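C-C motif chemokine 1 (Homo sapiens, PDB 4OIJ) attracts monocytes but not neutrophils as a secreted CC chemokine that binds the receptor CCR8. Local coordinates at residues L40-K45 / K64-C69. Sequence-based numbering, arbitrary orientation.
With SO4 (sulfate ion), chain J.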
loop_
_atom_site.group_PDB
_atom_site.type_symbol
_atom_site.label_atom_id
_atom_site.label_comp_id
_atom_site.label_asym_id
_atom_site.label_seq_id
_atom_site.Cartn_x
_atom_site.Cartn_y
_atom_site.Cartn_z
ATOM N N LEU A 40 1.032 11.884 4.707
ATOM C CA LEU A 40 2.366 11.321 4.907
ATOM C C LEU A 40 2.156 9.971 5.602
ATOM O O LEU A 40 1.321 9.888 6.515
ATOM C CB LEU A 40 3.105 12.242 5.923
ATOM C CG LEU A 40 4.563 12.544 5.683
ATOM C CD1 LEU A 40 4.715 13.742 4.765
ATOM C CD2 LEU A 40 5.256 12.862 6.977
ATOM N N ILE A 41 2.923 8.941 5.244
ATOM C CA ILE A 41 2.823 7.683 5.978
ATOM C C ILE A 41 4.053 7.560 6.908
ATOM O O ILE A 41 5.190 7.698 6.446
ATOM C CB ILE A 41 2.724 6.468 5.025
ATOM C CG1 ILE A 41 1.569 6.638 4.009
ATOM C CG2 ILE A 41 2.634 5.128 5.802
ATOM C CD1 ILE A 41 1.885 5.840 2.640
ATOM N N PHE A 42 3.828 7.308 8.204
ATOM C CA PHE A 42 4.914 7.017 9.107
ATOM C C PHE A 42 4.930 5.502 9.304
ATOM O O PHE A 42 3.885 4.904 9.592
ATOM C CB PHE A 42 4.711 7.694 10.470
ATOM C CG PHE A 42 4.832 9.194 10.461
ATOM C CD1 PHE A 42 6.028 9.809 10.085
ATOM C CD2 PHE A 42 3.793 9.994 10.936
ATOM C CE1 PHE A 42 6.166 11.199 10.146
ATOM C CE2 PHE A 42 3.938 11.381 11.011
ATOM C CZ PHE A 42 5.116 11.977 10.604
ATOM N N LYS A 43 6.108 4.887 9.172
ATOM C CA LYS A 43 6.278 3.456 9.427
ATOM C C LYS A 43 6.602 3.344 10.882
ATOM O O LYS A 43 7.513 4.017 11.348
ATOM C CB LYS A 43 7.412 2.858 8.576
ATOM C CG LYS A 43 7.550 1.339 8.733
ATOM C CD LYS A 43 8.792 0.747 8.058
ATOM C CE LYS A 43 8.661 -0.753 7.929
ATOM N NZ LYS A 43 8.625 -1.430 9.253
ATOM N N LEU A 44 5.810 2.582 11.623
ATOM C CA LEU A 44 6.028 2.411 13.057
ATOM C C LEU A 44 6.759 1.078 13.312
ATOM O O LEU A 44 7.156 0.388 12.363
ATOM C CB LEU A 44 4.691 2.498 13.835
ATOM C CG LEU A 44 3.806 3.761 13.627
ATOM C CD1 LEU A 44 2.437 3.591 14.254
ATOM C CD2 LEU A 44 4.452 5.002 14.191
ATOM N N LYS A 45 6.976 0.731 14.581
ATOM C CA LYS A 45 7.675 -0.507 14.941
ATOM C C LYS A 45 6.836 -1.749 14.605
ATOM O O LYS A 45 5.628 -1.632 14.343
ATOM C CB LYS A 45 8.112 -0.473 16.409
ATOM C CG LYS A 45 8.841 0.820 16.808
ATOM C CD LYS A 45 10.167 1.050 16.069
ATOM C CE LYS A 45 10.668 2.474 16.182
ATOM N NZ LYS A 45 11.404 2.718 17.455
ATOM N N LYS A 64 11.069 16.005 9.393
ATOM C CA LYS A 64 12.424 16.565 9.334
ATOM C C LYS A 64 13.448 15.732 10.113
ATOM O O LYS A 64 14.626 15.764 9.783
ATOM C CB LYS A 64 12.433 18.021 9.835
ATOM C CG LYS A 64 11.828 19.017 8.850
ATOM C CD LYS A 64 12.329 20.439 9.101
ATOM C CE LYS A 64 12.072 21.352 7.924
ATOM N NZ LYS A 64 12.760 22.661 8.078
ATOM N N MET A 65 12.996 14.996 11.140
ATOM C CA MET A 65 13.849 14.184 12.010
ATOM C C MET A 65 13.888 12.688 11.655
ATOM O O MET A 65 14.417 11.884 12.427
ATOM C CB MET A 65 13.473 14.423 13.479
ATOM C CG MET A 65 13.616 15.873 13.885
ATOM S SD MET A 65 13.296 16.099 15.628
ATOM C CE MET A 65 12.254 17.596 15.577
ATOM N N LEU A 66 13.343 12.329 10.473
ATOM C CA LEU A 66 13.310 10.962 9.963
ATOM C C LEU A 66 13.877 10.866 8.550
ATOM O O LEU A 66 13.952 11.869 7.840
ATOM C CB LEU A 66 11.871 10.421 9.935
ATOM C CG LEU A 66 11.166 10.227 11.270
ATOM C CD1 LEU A 66 9.604 10.233 11.068
ATOM C CD2 LEU A 66 11.725 8.997 12.030
ATOM N N ARG A 67 14.229 9.647 8.136
ATOM C CA ARG A 67 14.655 9.344 6.763
ATOM C C ARG A 67 13.481 8.661 6.001
ATOM O O ARG A 67 12.543 8.184 6.643
ATOM C CB ARG A 67 15.900 8.448 6.770
ATOM C CG ARG A 67 17.064 9.057 7.574
ATOM C CD ARG A 67 18.396 8.823 6.928
ATOM N NE ARG A 67 19.447 9.643 7.532
ATOM C CZ ARG A 67 19.912 10.778 7.013
ATOM N NH1 ARG A 67 20.881 11.445 7.623
ATOM N NH2 ARG A 67 19.400 11.259 5.887
ATOM N N HIS A 68 13.530 8.641 4.640
ATOM C CA HIS A 68 12.533 7.985 3.774
ATOM C C HIS A 68 12.638 6.474 3.982
ATOM O O HIS A 68 13.759 5.969 4.082
ATOM C CB HIS A 68 12.836 8.291 2.298
ATOM C CG HIS A 68 12.061 9.437 1.742
ATOM N ND1 HIS A 68 10.835 9.250 1.124
ATOM C CD2 HIS A 68 12.366 10.756 1.723
ATOM C CE1 HIS A 68 10.428 10.458 0.769
ATOM N NE2 HIS A 68 11.315 11.397 1.105
ATOM N N CYS A 69 11.495 5.749 4.052
ATOM C CA CYS A 69 11.502 4.284 4.236
ATOM C C CYS A 69 12.208 3.601 3.086
ATOM O O CYS A 69 11.944 3.984 1.950
ATOM C CB CYS A 69 10.089 3.736 4.386
ATOM S SG CYS A 69 9.328 4.034 5.991
HETATM S S SO4 J . 16.226 10.545 3.400
HETATM O O1 SO4 J . 17.181 10.624 4.489
HETATM O O2 SO4 J . 16.768 11.316 2.236
HETATM O O3 SO4 J . 16.070 9.102 3.068
HETATM O O4 SO4 J . 14.921 11.130 3.842
#
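The Phe42 ring meets one methyl of Leu66 obliquely. That methyl, CD1, is 3.7 Å from Phe42 CE1 and equally near the adjoining CD1 of the ring. The two side chains cross at about a right angle. In Phe42, CG is anti to the carbonyl carbon (chi1 -69°), which swings the ring off the strand toward segment 64-69. The Phe42 side chain also touches Val59 and His62 of helix 57-64 and Ala52 of strand 49-53. Leu66 rests on Ile25 of strand 25-30 as well.

At the edge of the Arg67 guanidinium, in its plane, lies O1 of a sulfate, probably from the crystallisation liquor. Arg67 NH2 donates to this O1 at 2.7 Å. The backbone N of His68 donates to sulfate O3 and O4, both at 3.0 Å; the bond to O4 is the more bent, at 137°. O4 also lies near the plane of the His68 imidazole, at its edge. This imidazole meets the Tyr28 ring with the planes at about 45°.

This is the chemokine fold: a three-stranded antiparallel sheet crossed by a C-terminal helix. Strand 39-44 is the middle strand. The segment 64-69 leaves the helix and returns to the sheet, where Cys69 forms a disulfide with Cys27 of strand 25-30. Lys43 pairs through its backbone with Leu26 and Cys27. The disulfide therefore brings Cys69 next to Lys43, which fits the short approach of Cys69 SG to Lys43 CB, 3.4 Å. Lys43 CD is 3.9 Å from the same SG. The lysine chain starts anti to the backbone N (chi1 -176°) and runs on extended, bending only at its last torsion. The first carbons of the side chain pass the sulfur and NZ ends farther off.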